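PDB 1X0U: hypothetical methylmalonyl-CoA decarboxylase alpha subunit from Sulfolobus tokodaii, which is of unproven function but belongs to the carboxyl transferase family, with the ClpP/crotonase type of fold, and assembles as six copies of one chain. Local coordinates for residues A195-V200 / S215-G220; A95-F100 / V130-S135; V232-D237 / E303-H308; F187-K192 / N244-L249. All blocks are in the same frame, centred on the assembly; numbering follows the deposited sequence.

All four contacts lie within the carboxyl transferase domain. Contacts 2, 4 and 3 reach one mixed sheet: contact 2 pairs its strands 91-98 and 129-133, contact 4 lays helix 239-252 on strand 187-191, and contact 3 ties its last strand, 234-236, to strand 305-307 of the second large sheet. Contacts 3 and 4 are neighbours, centres 7 Å apart, joined by a probable His233-Ile188 hydrogen bond, and their segments interleave along the chain. Contact 1, its centre about 18 Å from those of contacts 2 and 4, though it touches contact 4 through Met198 and Met190, falls between that contact's segments and sets helix 216-220 against strand 197-199 of a small sheet. Contact 2 comes first in sequence.

Contact 1: residues A195-V200 / S215-G220; sequences AYYMFV and SFQDLG
Strand 197-199, half of the small two-stranded parallel sheet it forms with strand 173-175, meets the short helix 216-220 through Tyr197, Phe199, Phe216 and Gly220; a minor sheet of this kind beside the main one is a feature of crotonase-like folds. The backbone link is Met198 N to Gly220 O, 2.8 Å. Gln217 points its CB away from the strand, but the chain bends back at chi2 (-57°) and its NE2 donates to Tyr196 O at 2.9 Å. That bond is nearly straight (174°) and lies in the amide plane, yet it reaches the carbonyl from well above the carbonyl plane. Water 1 sits 2.7 Å from Tyr196 O and also beside Gln217 OE1. The Tyr197 and Phe216 rings are inclined by 30° and so displaced that they hardly overlap. CB of Phe216 lies over one face of the Tyr197 ring, 3.7 Å from Tyr197 CE2, while Tyr197 OH hangs over the rim of the Phe216 face. Leu219 CD2 covers one face of Phe199, 3.8 Å from its CD1, in a CH-pi contact. Leu219 also packs on Thr376 of the second subunit, and Tyr196 OH bonds to Glu239. The chemistry is thus a greasy layer of rings flanked by hydrogen bonds to the backbone at Tyr196 and Met198; Tyr196 O and the water engage both ends of the Gln217 amide and together set its orientation.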
loop_
_atom_site.group_PDB
_atom_site.type_symbol
_atom_site.label_atom_id
_atom_site.label_comp_id
_atom_site.label_asym_id
_atom_site.label_seq_id
_atom_site.Cartn_x
_atom_site.Cartn_y
_atom_site.Cartn_z
ATOM N N ALA A 195 3.284 51.619 2.191
ATOM C CA ALA A 195 2.779 50.820 1.075
ATOM C C ALA A 195 2.460 49.346 1.353
ATOM O O ALA A 195 1.973 48.637 0.469
ATOM C CB ALA A 195 3.756 50.899 -0.072
ATOM N N TYR A 196 2.721 48.874 2.563
ATOM C CA TYR A 196 2.450 47.473 2.857
ATOM C C TYR A 196 1.508 47.286 4.030
ATOM O O TYR A 196 1.706 47.852 5.094
ATOM C CB TYR A 196 3.753 46.728 3.149
ATOM C CG TYR A 196 4.881 47.093 2.226
ATOM C CD1 TYR A 196 5.793 48.093 2.565
ATOM C CD2 TYR A 196 5.039 46.444 1.003
ATOM C CE1 TYR A 196 6.841 48.432 1.705
ATOM C CE2 TYR A 196 6.073 46.779 0.142
ATOM C CZ TYR A 196 6.973 47.767 0.495
ATOM O OH TYR A 196 8.021 48.060 -0.348
ATOM N N TYR A 197 0.478 46.481 3.824
ATOM C CA TYR A 197 -0.473 46.195 4.876
ATOM C C TYR A 197 -1.396 45.088 4.438
ATOM O O TYR A 197 -1.366 44.660 3.289
ATOM C CB TYR A 197 -1.281 47.447 5.223
ATOM C CG TYR A 197 -2.017 48.092 4.064
ATOM C CD1 TYR A 197 -3.203 47.548 3.573
ATOM C CD2 TYR A 197 -1.562 49.300 3.507
ATOM C CE1 TYR A 197 -3.931 48.192 2.563
ATOM C CE2 TYR A 197 -2.279 49.949 2.497
ATOM C CZ TYR A 197 -3.466 49.389 2.034
ATOM O OH TYR A 197 -4.191 50.027 1.052
ATOM N N MET A 198 -2.185 44.586 5.369
ATOM C CA MET A 198 -3.152 43.566 5.025
ATOM C C MET A 198 -4.234 43.465 6.075
ATOM O O MET A 198 -3.971 43.526 7.277
ATOM C CB MET A 198 -2.482 42.201 4.741
ATOM C CG MET A 198 -1.748 41.476 5.850
ATOM S SD MET A 198 -0.961 39.949 5.168
ATOM C CE MET A 198 0.680 40.197 5.510
ATOM N N PHE A 199 -5.470 43.382 5.600
ATOM C CA PHE A 199 -6.629 43.270 6.468
ATOM C C PHE A 199 -7.784 42.662 5.686
ATOM O O PHE A 199 -7.842 42.791 4.467
ATOM C CB PHE A 199 -7.021 44.640 7.049
ATOM C CG PHE A 199 -6.946 45.782 6.068
ATOM C CD1 PHE A 199 -5.998 46.789 6.232
ATOM C CD2 PHE A 199 -7.833 45.872 5.002
ATOM C CE1 PHE A 199 -5.937 47.872 5.350
ATOM C CE2 PHE A 199 -7.781 46.949 4.114
ATOM C CZ PHE A 199 -6.830 47.953 4.289
ATOM N N VAL A 200 -8.681 41.969 6.380
ATOM C CA VAL A 200 -9.827 41.334 5.728
ATOM C C VAL A 200 -10.815 42.393 5.248
ATOM O O VAL A 200 -11.259 42.367 4.099
ATOM C CB VAL A 200 -10.549 40.360 6.692
ATOM C CG1 VAL A 200 -11.766 39.755 6.014
ATOM C CG2 VAL A 200 -9.585 39.259 7.130
ATOM N N SER A 215 -6.267 54.379 10.308
ATOM C CA SER A 215 -5.363 54.411 9.166
ATOM C C SER A 215 -5.090 52.984 8.688
ATOM O O SER A 215 -5.361 52.022 9.408
ATOM C CB SER A 215 -4.044 55.071 9.580
ATOM O OG SER A 215 -3.080 55.003 8.544
ATOM N N PHE A 216 -4.550 52.851 7.479
ATOM C CA PHE A 216 -4.241 51.531 6.936
ATOM C C PHE A 216 -3.178 50.823 7.779
ATOM O O PHE A 216 -3.311 49.636 8.082
ATOM C CB PHE A 216 -3.754 51.634 5.485
ATOM C CG PHE A 216 -4.795 52.141 4.520
ATOM C CD1 PHE A 216 -6.137 51.813 4.679
ATOM C CD2 PHE A 216 -4.425 52.921 3.430
ATOM C CE1 PHE A 216 -7.091 52.254 3.775
ATOM C CE2 PHE A 216 -5.372 53.366 2.519
ATOM C CZ PHE A 216 -6.706 53.031 2.693
ATOM N N GLN A 217 -2.134 51.558 8.156
ATOM C CA GLN A 217 -1.045 51.011 8.969
ATOM C C GLN A 217 -1.495 50.600 10.366
ATOM O O GLN A 217 -1.005 49.614 10.915
ATOM C CB GLN A 217 0.094 52.032 9.082
ATOM C CG GLN A 217 0.861 52.228 7.786
ATOM C CD GLN A 217 1.430 50.922 7.270
ATOM O OE1 GLN A 217 2.326 50.338 7.877
ATOM N NE2 GLN A 217 0.900 50.450 6.148
ATOM N N ASP A 218 -2.418 51.359 10.949
ATOM C CA ASP A 218 -2.907 51.045 12.283
ATOM C C ASP A 218 -3.894 49.883 12.271
ATOM O O ASP A 218 -4.130 49.256 13.313
ATOM C CB ASP A 218 -3.568 52.267 12.922
ATOM C CG ASP A 218 -2.572 53.359 13.252
ATOM O OD1 ASP A 218 -1.356 53.078 13.225
ATOM O OD2 ASP A 218 -3.003 54.494 13.552
ATOM N N LEU A 219 -4.466 49.598 11.099
ATOM C CA LEU A 219 -5.416 48.498 10.983
ATOM C C LEU A 219 -4.715 47.184 10.643
ATOM O O LEU A 219 -5.037 46.136 11.212
ATOM C CB LEU A 219 -6.475 48.803 9.922
ATOM C CG LEU A 219 -7.593 47.755 9.795
ATOM C CD1 LEU A 219 -8.346 47.652 11.122
ATOM C CD2 LEU A 219 -8.550 48.129 8.656
ATOM N N GLY A 220 -3.757 47.238 9.718
ATOM C CA GLY A 220 -3.055 46.026 9.330
ATOM C C GLY A 220 -1.659 46.224 8.765
ATOM O O GLY A 220 -1.276 45.559 7.807
HETATM O O HOH W 1 3.670 48.012 6.934
#

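Contact 2: residues A95-F100 / V130-S135; sequences AYAQDF and VGINDS
The Tyr96 ring lies flat over Gly131, whose CA sits 3.6 Å from the ring centroid and 16° off the ring normal, a CH-pi contact made possible by the absence of a side chain on Gly131. With chi1 at 66°, CG stands between the backbone N and the carbonyl carbon, and this sends the ring across toward the neighbouring strand. Gln98 takes another course: its chain extends beyond CG and carries OE1 to the backbone just past the end of strand 129-133, where Asp134 N donates to it at 3.1 Å, somewhat tilted from the amide carbonyl plane. Its NE2 is bound by His111. Phe100 CB approaches Asp134 OD1 at 3.6 Å, the ring and carboxylate planes only 20° apart; that carboxylate is salt-bridged to Lys39 and Arg45, and Lys39 also makes a cation-pi contact with Phe100. Water 3 donates to Gln98 O and Asp134 OD2 and accepts from Phe100 N. Parallel pairing continues through Ile132 N to Tyr96 O, 2.8 Å, and Gln98 N to Ile132 O, 3.2 Å. Strands 91-98 and 129-133 belong to a beta-alpha-beta unit: helix 109-125 packs on Tyr96, while helix 42-49 lies against Ala97 and Ile132 on the opposite face.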
loop_
_atom_site.group_PDB
_atom_site.type_symbol
_atom_site.label_atom_id
_atom_site.label_comp_id
_atom_site.label_asym_id
_atom_site.label_seq_id
_atom_site.Cartn_x
_atom_site.Cartn_y
_atom_site.Cartn_z
ATOM N N ALA A 95 7.379 30.411 -8.331
ATOM C CA ALA A 95 6.979 31.682 -7.755
ATOM C C ALA A 95 6.034 32.433 -8.666
ATOM O O ALA A 95 5.946 32.158 -9.862
ATOM C CB ALA A 95 8.218 32.549 -7.490
ATOM N N TYR A 96 5.300 33.359 -8.066
ATOM C CA TYR A 96 4.437 34.242 -8.813
ATOM C C TYR A 96 4.716 35.606 -8.206
ATOM O O TYR A 96 5.029 35.719 -7.017
ATOM C CB TYR A 96 2.956 33.874 -8.707
ATOM C CG TYR A 96 2.323 34.008 -7.348
ATOM C CD1 TYR A 96 2.091 32.882 -6.553
ATOM C CD2 TYR A 96 1.901 35.250 -6.873
ATOM C CE1 TYR A 96 1.454 32.994 -5.332
ATOM C CE2 TYR A 96 1.259 35.368 -5.647
ATOM C CZ TYR A 96 1.040 34.231 -4.882
ATOM O OH TYR A 96 0.432 34.339 -3.653
ATOM N N ALA A 97 4.649 36.629 -9.044
ATOM C CA ALA A 97 4.888 37.995 -8.609
ATOM C C ALA A 97 3.786 38.824 -9.231
ATOM O O ALA A 97 3.715 38.955 -10.452
ATOM C CB ALA A 97 6.253 38.469 -9.095
ATOM N N GLN A 98 2.905 39.346 -8.389
ATOM C CA GLN A 98 1.808 40.160 -8.870
ATOM C C GLN A 98 2.350 41.531 -9.263
ATOM O O GLN A 98 3.233 42.079 -8.601
ATOM C CB GLN A 98 0.735 40.278 -7.786
ATOM C CG GLN A 98 0.086 38.940 -7.440
ATOM C CD GLN A 98 -0.912 39.042 -6.304
ATOM O OE1 GLN A 98 -0.589 39.526 -5.214
ATOM N NE2 GLN A 98 -2.133 38.575 -6.544
ATOM N N ASP A 99 1.839 42.064 -10.365
ATOM C CA ASP A 99 2.272 43.365 -10.857
ATOM C C ASP A 99 1.221 44.401 -10.488
ATOM O O ASP A 99 0.159 44.460 -11.110
ATOM C CB ASP A 99 2.436 43.325 -12.370
ATOM C CG ASP A 99 3.146 44.539 -12.903
ATOM O OD1 ASP A 99 3.087 45.594 -12.236
ATOM O OD2 ASP A 99 3.750 44.438 -13.987
ATOM N N PHE A 100 1.524 45.215 -9.480
ATOM C CA PHE A 100 0.595 46.236 -9.009
ATOM C C PHE A 100 0.215 47.257 -10.083
ATOM O O PHE A 100 -0.822 47.911 -9.973
ATOM C CB PHE A 100 1.179 46.975 -7.792
ATOM C CG PHE A 100 0.210 47.936 -7.147
ATOM C CD1 PHE A 100 -0.807 47.470 -6.316
ATOM C CD2 PHE A 100 0.269 49.297 -7.431
ATOM C CE1 PHE A 100 -1.757 48.344 -5.779
ATOM C CE2 PHE A 100 -0.677 50.182 -6.899
ATOM C CZ PHE A 100 -1.693 49.705 -6.072
ATOM N N VAL A 130 7.145 30.472 -3.793
ATOM C CA VAL A 130 7.128 31.706 -3.041
ATOM C C VAL A 130 6.257 32.674 -3.818
ATOM O O VAL A 130 6.440 32.882 -5.025
ATOM C CB VAL A 130 8.556 32.307 -2.796
ATOM C CG1 VAL A 130 9.637 31.318 -3.183
ATOM C CG2 VAL A 130 8.701 33.628 -3.518
ATOM N N GLY A 131 5.272 33.225 -3.121
ATOM C CA GLY A 131 4.372 34.170 -3.745
ATOM C C GLY A 131 4.696 35.588 -3.329
ATOM O O GLY A 131 4.521 35.954 -2.168
ATOM N N ILE A 132 5.181 36.384 -4.276
ATOM C CA ILE A 132 5.511 37.774 -4.008
ATOM C C ILE A 132 4.238 38.586 -4.269
ATOM O O ILE A 132 3.943 38.994 -5.404
ATOM C CB ILE A 132 6.659 38.247 -4.920
ATOM C CG1 ILE A 132 7.786 37.206 -4.916
ATOM C CG2 ILE A 132 7.205 39.580 -4.417
ATOM C CD1 ILE A 132 8.945 37.548 -5.827
ATOM N N ASN A 133 3.479 38.804 -3.200
ATOM C CA ASN A 133 2.214 39.527 -3.265
ATOM C C ASN A 133 2.320 41.045 -3.393
ATOM O O ASN A 133 3.195 41.666 -2.802
ATOM C CB ASN A 133 1.373 39.172 -2.038
ATOM C CG ASN A 133 0.773 37.778 -2.127
ATOM O OD1 ASN A 133 1.487 36.783 -2.328
ATOM N ND2 ASN A 133 -0.548 37.699 -1.981
ATOM N N ASP A 134 1.409 41.624 -4.170
ATOM C CA ASP A 134 1.339 43.068 -4.397
ATOM C C ASP A 134 0.014 43.281 -5.118
ATOM O O ASP A 134 -0.030 43.672 -6.289
ATOM C CB ASP A 134 2.497 43.545 -5.277
ATOM C CG ASP A 134 2.764 45.035 -5.133
ATOM O OD1 ASP A 134 1.908 45.737 -4.539
ATOM O OD2 ASP A 134 3.827 45.503 -5.614
ATOM N N SER A 135 -1.068 42.999 -4.402
ATOM C CA SER A 135 -2.410 43.099 -4.949
ATOM C C SER A 135 -3.351 43.839 -4.023
ATOM O O SER A 135 -3.359 43.593 -2.825
ATOM C CB SER A 135 -2.962 41.691 -5.198
ATOM O OG SER A 135 -4.323 41.724 -5.607
HETATM O O HOH W 2 5.451 41.154 -6.891
HETATM O O HOH W 3 3.997 44.618 -8.182
#

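Contact 3: residues V232-D237 / E303-H308; sequences VHFMVD and EFLEVH
Hydrogen bonding between the segments begins at His233 O, which accepts His308 N at 2.9 Å, in the carbonyl plane and on a lone pair. Water 4 donates to the same His233 O and also to Glu306 O, the water lying 2.7 Å from Glu306 O, so the carbonyl of His233 is gripped from both a backbone amide and a water. His308 has positive backbone angles (54°, 36°), a left-handed conformation that turns the chain here.

Ring contacts come next. The His233 and His308 imidazoles meet obliquely, centroids 4.5 Å apart, with CD2 of His233 over the rim of one His308 face, 3.4 Å from His308 CE1. Val232 O lies near the plane of the His308 ring, at its edge, 3.1 Å from CD2 of His308. Each imidazole is fixed by a further partner: His233 ND1 by Ile188 N, and His308 NE2 by Gly230 O.

These segments join the two large sheets of the chain, strands 234-236 and 305-307 each being, within this chain, an edge strand of its sheet. Carboxyl transferase subunits of this family carry two crotonase-like halves, and the contact lies where such halves would meet.

The apolar contact comes from Phe234, whose chi1 of -57° turns the ring toward strand 305-307 although CB does not point there. Its CZ packs on Val307 CG2 at 3.8 Å. The still closer approach of Leu305 CD2 to that ring is doubtful in the model. The ring also comes obliquely against a carbonyl, Phe234 CE2 lying 3.2 Å from Glu306 O. Glu306 carries its carboxylate away to Arg292.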
loop_
_atom_site.group_PDB
_atom_site.type_symbol
_atom_site.label_atom_id
_atom_site.label_comp_id
_atom_site.label_asym_id
_atom_site.label_seq_id
_atom_site.Cartn_x
_atom_site.Cartn_y
_atom_site.Cartn_z
ATOM N N VAL A 232 2.000 37.684 10.630
ATOM C CA VAL A 232 3.272 37.776 9.939
ATOM C C VAL A 232 4.338 37.042 10.733
ATOM O O VAL A 232 4.377 37.145 11.955
ATOM C CB VAL A 232 3.670 39.251 9.753
ATOM C CG1 VAL A 232 5.156 39.370 9.419
ATOM C CG2 VAL A 232 2.830 39.853 8.634
ATOM N N HIS A 233 5.203 36.307 10.032
ATOM C CA HIS A 233 6.268 35.537 10.676
ATOM C C HIS A 233 7.603 36.272 10.693
ATOM O O HIS A 233 8.399 36.091 11.606
ATOM C CB HIS A 233 6.428 34.171 9.990
ATOM C CG HIS A 233 5.179 33.354 10.002
ATOM N ND1 HIS A 233 4.216 33.457 9.023
ATOM C CD2 HIS A 233 4.688 32.494 10.925
ATOM C CE1 HIS A 233 3.183 32.699 9.345
ATOM N NE2 HIS A 233 3.446 32.106 10.495
ATOM N N PHE A 234 7.845 37.088 9.673
ATOM C CA PHE A 234 9.075 37.871 9.597
ATOM C C PHE A 234 8.740 39.266 9.118
ATOM O O PHE A 234 8.040 39.431 8.103
ATOM C CB PHE A 234 10.072 37.292 8.598
ATOM C CG PHE A 234 10.462 35.884 8.861
ATOM C CD1 PHE A 234 9.861 34.840 8.163
ATOM C CD2 PHE A 234 11.462 35.592 9.776
ATOM C CE1 PHE A 234 10.254 33.524 8.365
ATOM C CE2 PHE A 234 11.857 34.283 9.987
ATOM C CZ PHE A 234 11.257 33.244 9.283
ATOM N N MET A 235 9.235 40.265 9.844
ATOM C CA MET A 235 9.023 41.653 9.460
ATOM C C MET A 235 10.371 42.201 9.036
ATOM O O MET A 235 11.361 42.024 9.733
ATOM C CB MET A 235 8.474 42.472 10.623
ATOM C CG MET A 235 8.326 43.940 10.287
ATOM S SD MET A 235 7.317 44.797 11.502
ATOM C CE MET A 235 8.436 44.785 12.929
ATOM N N VAL A 236 10.406 42.867 7.890
ATOM C CA VAL A 236 11.652 43.404 7.373
ATOM C C VAL A 236 11.512 44.850 6.888
ATOM O O VAL A 236 10.406 45.348 6.685
ATOM C CB VAL A 236 12.170 42.504 6.232
ATOM C CG1 VAL A 236 11.197 42.522 5.066
ATOM C CG2 VAL A 236 13.519 42.949 5.807
ATOM N N ASP A 237 12.646 45.516 6.697
ATOM C CA ASP A 237 12.674 46.910 6.272
ATOM C C ASP A 237 12.580 47.145 4.775
ATOM O O ASP A 237 12.103 48.195 4.343
ATOM C CB ASP A 237 13.946 47.573 6.785
ATOM C CG ASP A 237 13.980 47.657 8.285
ATOM O OD1 ASP A 237 15.088 47.584 8.859
ATOM O OD2 ASP A 237 12.897 47.807 8.889
ATOM N N GLU A 303 24.527 30.991 14.450
ATOM C CA GLU A 303 23.458 31.490 13.586
ATOM C C GLU A 303 22.073 30.928 13.907
ATOM O O GLU A 303 21.904 29.729 14.133
ATOM C CB GLU A 303 23.790 31.246 12.113
ATOM C CG GLU A 303 24.450 32.453 11.424
ATOM C CD GLU A 303 23.839 33.795 11.853
ATOM O OE1 GLU A 303 24.223 34.318 12.925
ATOM O OE2 GLU A 303 22.970 34.330 11.131
ATOM N N PHE A 304 21.081 31.811 13.920
ATOM C CA PHE A 304 19.718 31.427 14.248
ATOM C C PHE A 304 18.721 32.293 13.475
ATOM O O PHE A 304 18.705 33.521 13.633
ATOM C CB PHE A 304 19.511 31.592 15.762
ATOM C CG PHE A 304 18.130 31.233 16.250
ATOM C CD1 PHE A 304 17.599 29.965 16.026
ATOM C CD2 PHE A 304 17.394 32.145 17.000
ATOM C CE1 PHE A 304 16.361 29.611 16.548
ATOM C CE2 PHE A 304 16.157 31.806 17.526
ATOM C CZ PHE A 304 15.635 30.534 17.303
ATOM N N LEU A 305 17.907 31.655 12.633
ATOM C CA LEU A 305 16.898 32.370 11.854
ATOM C C LEU A 305 15.643 32.262 12.707
ATOM O O LEU A 305 14.978 31.214 12.746
ATOM C CB LEU A 305 16.690 31.707 10.481
ATOM C CG LEU A 305 15.865 32.501 9.450
ATOM C CD1 LEU A 305 15.684 31.708 8.173
ATOM C CD2 LEU A 305 14.519 32.822 10.028
ATOM N N GLU A 306 15.320 33.350 13.398
ATOM C CA GLU A 306 14.178 33.341 14.295
ATOM C C GLU A 306 12.826 33.639 13.667
ATOM O O GLU A 306 12.623 34.681 13.040
ATOM C CB GLU A 306 14.422 34.295 15.465
ATOM C CG GLU A 306 13.417 34.115 16.585
ATOM C CD GLU A 306 13.857 34.782 17.865
ATOM O OE1 GLU A 306 15.059 35.046 18.010
ATOM O OE2 GLU A 306 13.009 35.031 18.733
ATOM N N VAL A 307 11.904 32.699 13.859
ATOM C CA VAL A 307 10.543 32.799 13.346
ATOM C C VAL A 307 9.672 33.513 14.386
ATOM O O VAL A 307 9.803 33.256 15.586
ATOM C CB VAL A 307 9.963 31.379 13.074
ATOM C CG1 VAL A 307 8.523 31.465 12.576
ATOM C CG2 VAL A 307 10.819 30.666 12.057
ATOM N N HIS A 308 8.782 34.395 13.929
ATOM C CA HIS A 308 7.900 35.137 14.835
ATOM C C HIS A 308 8.696 35.870 15.918
ATOM O O HIS A 308 8.250 35.985 17.064
ATOM C CB HIS A 308 6.920 34.173 15.501
ATOM C CG HIS A 308 5.605 34.052 14.794
ATOM N ND1 HIS A 308 4.878 32.878 14.770
ATOM C CD2 HIS A 308 4.851 34.974 14.146
ATOM C CE1 HIS A 308 3.735 33.083 14.143
ATOM N NE2 HIS A 308 3.692 34.346 13.755
HETATM O O HOH W 4 10.885 36.794 12.820
#

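Contact 4: residues F187-K192 / N244-L249; sequences FIIMIK and NLTKRL
Ile189 pushes its whole branched chain against Leu245 and Thr246 of helix 239-252. Its CB, nearest the strand backbone, stands 4.1 Å from Leu245 CD1. The short branch, CG2, lies alongside the same methyl, 3.6 Å from Leu245 CD1. The long branch leaves with CG1 anti to the carbonyl carbon (chi1 -63°) and then runs straight on (chi2 166°), which carries it out toward the helix; CG1 itself is 3.4 Å from Leu245 CD1. The tip, CD1, sits between Leu245 CD1 at 3.3 Å and Thr246 CG2 at 3.4 Å, both closer than usual for carbons, with Leu249 CD2 further off at 4.4 Å. Thr246 offers only its methyl here, since OG1 is turned back to Ile243 O in its own helix. One turn on from Leu245, Leu249 presents CD2 to Phe187, 3.7 Å from Phe187 CD2, and its CD1 hangs over one face of that ring, which also meets Phe355 edge-to-face. No hydrogen bond spans the two segments, so apolar packing alone joins them. The helix and strand run nearly antiparallel, 160° between their directions. Strand 187-191 sits in the mixed sheet between strands 166-170 and 234-236, and helix 239-252, which follows strand 234-236, packs on one face of it, with Phe234 touching Leu245 and Ile167 touching Leu249 from the neighbouring strands.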
loop_
_atom_site.group_PDB
_atom_site.type_symbol
_atom_site.label_atom_id
_atom_site.label_comp_id
_atom_site.label_asym_id
_atom_site.label_seq_id
_atom_site.Cartn_x
_atom_site.Cartn_y
_atom_site.Cartn_z
ATOM N N PHE A 187 4.936 30.550 5.861
ATOM C CA PHE A 187 5.588 31.738 6.403
ATOM C C PHE A 187 5.206 32.984 5.626
ATOM O O PHE A 187 5.144 32.963 4.394
ATOM C CB PHE A 187 7.120 31.608 6.330
ATOM C CG PHE A 187 7.678 30.437 7.090
ATOM C CD1 PHE A 187 7.901 30.517 8.462
ATOM C CD2 PHE A 187 7.953 29.242 6.436
ATOM C CE1 PHE A 187 8.387 29.421 9.169
ATOM C CE2 PHE A 187 8.440 28.143 7.138
ATOM C CZ PHE A 187 8.654 28.237 8.505
ATOM N N ILE A 188 4.955 34.065 6.354
ATOM C CA ILE A 188 4.645 35.331 5.731
ATOM C C ILE A 188 5.752 36.328 6.083
ATOM O O ILE A 188 5.952 36.664 7.249
ATOM C CB ILE A 188 3.289 35.911 6.201
ATOM C CG1 ILE A 188 2.124 35.062 5.676
ATOM C CG2 ILE A 188 3.129 37.330 5.674
ATOM C CD1 ILE A 188 0.758 35.598 6.091
ATOM N N ILE A 189 6.486 36.757 5.064
ATOM C CA ILE A 189 7.544 37.744 5.218
ATOM C C ILE A 189 6.942 39.034 4.664
ATOM O O ILE A 189 6.545 39.095 3.501
ATOM C CB ILE A 189 8.774 37.370 4.398
ATOM C CG1 ILE A 189 9.339 36.039 4.911
ATOM C CG2 ILE A 189 9.799 38.500 4.467
ATOM C CD1 ILE A 189 10.350 35.398 3.986
ATOM N N MET A 190 6.864 40.054 5.506
ATOM C CA MET A 190 6.269 41.317 5.117
ATOM C C MET A 190 7.203 42.493 5.353
ATOM O O MET A 190 7.965 42.506 6.320
ATOM C CB MET A 190 4.977 41.520 5.909
ATOM C CG MET A 190 4.186 42.749 5.522
ATOM S SD MET A 190 2.568 42.691 6.278
ATOM C CE MET A 190 1.983 44.345 5.975
ATOM N N ILE A 191 7.134 43.480 4.465
ATOM C CA ILE A 191 7.956 44.682 4.572
ATOM C C ILE A 191 7.158 45.748 5.315
ATOM O O ILE A 191 5.959 45.892 5.096
ATOM C CB ILE A 191 8.332 45.242 3.180
ATOM C CG1 ILE A 191 9.104 44.192 2.375
ATOM C CG2 ILE A 191 9.184 46.507 3.333
ATOM C CD1 ILE A 191 8.243 43.143 1.735
ATOM N N LYS A 192 7.800 46.483 6.215
ATOM C CA LYS A 192 7.062 47.523 6.916
ATOM C C LYS A 192 7.213 48.827 6.158
ATOM O O LYS A 192 8.284 49.142 5.657
ATOM C CB LYS A 192 7.513 47.677 8.384
ATOM C CG LYS A 192 8.982 47.426 8.692
ATOM C CD LYS A 192 9.155 47.210 10.206
ATOM C CE LYS A 192 10.566 46.751 10.594
ATOM N NZ LYS A 192 11.493 47.891 10.861
ATOM N N ASN A 244 16.217 38.338 0.368
ATOM C CA ASN A 244 17.434 37.706 0.883
ATOM C C ASN A 244 16.986 36.779 1.999
ATOM O O ASN A 244 17.531 35.701 2.176
ATOM C CB ASN A 244 18.423 38.720 1.469
ATOM C CG ASN A 244 19.254 39.403 0.414
ATOM O OD1 ASN A 244 19.445 38.878 -0.683
ATOM N ND2 ASN A 244 19.772 40.574 0.745
ATOM N N LEU A 245 15.981 37.218 2.747
ATOM C CA LEU A 245 15.454 36.434 3.847
ATOM C C LEU A 245 14.820 35.158 3.280
ATOM O O LEU A 245 15.059 34.071 3.801
ATOM C CB LEU A 245 14.418 37.255 4.625
ATOM C CG LEU A 245 13.984 36.919 6.062
ATOM C CD1 LEU A 245 12.489 36.716 6.088
ATOM C CD2 LEU A 245 14.703 35.696 6.595
ATOM N N THR A 246 14.030 35.277 2.209
ATOM C CA THR A 246 13.404 34.087 1.637
ATOM C C THR A 246 14.476 33.095 1.188
ATOM O O THR A 246 14.322 31.884 1.380
ATOM C CB THR A 246 12.486 34.392 0.428
ATOM O OG1 THR A 246 13.291 34.751 -0.698
ATOM C CG2 THR A 246 11.517 35.513 0.743
ATOM N N LYS A 247 15.556 33.596 0.599
ATOM C CA LYS A 247 16.648 32.717 0.170
ATOM C C LYS A 247 17.238 31.998 1.375
ATOM O O LYS A 247 17.590 30.825 1.304
ATOM C CB LYS A 247 17.777 33.501 -0.494
ATOM C CG LYS A 247 17.497 34.045 -1.869
ATOM C CD LYS A 247 18.757 34.742 -2.362
ATOM C CE LYS A 247 18.606 35.275 -3.764
ATOM N NZ LYS A 247 19.912 35.800 -4.258
ATOM N N ARG A 248 17.357 32.717 2.486
ATOM C CA ARG A 248 17.921 32.137 3.697
ATOM C C ARG A 248 16.955 31.114 4.292
ATOM O O ARG A 248 17.370 30.048 4.761
ATOM C CB ARG A 248 18.229 33.232 4.717
ATOM C CG ARG A 248 19.064 32.730 5.882
ATOM C CD ARG A 248 19.215 33.762 6.985
ATOM N NE ARG A 248 19.838 33.160 8.162
ATOM C CZ ARG A 248 19.844 33.712 9.369
ATOM N NH1 ARG A 248 19.261 34.888 9.564
ATOM N NH2 ARG A 248 20.428 33.084 10.380
ATOM N N LEU A 249 15.665 31.439 4.267
ATOM C CA LEU A 249 14.652 30.537 4.789
ATOM C C LEU A 249 14.679 29.249 3.975
ATOM O O LEU A 249 14.741 28.156 4.528
ATOM C CB LEU A 249 13.269 31.186 4.696
ATOM C CG LEU A 249 12.105 30.347 5.222
ATOM C CD1 LEU A 249 12.402 29.935 6.673
ATOM C CD2 LEU A 249 10.800 31.152 5.130
#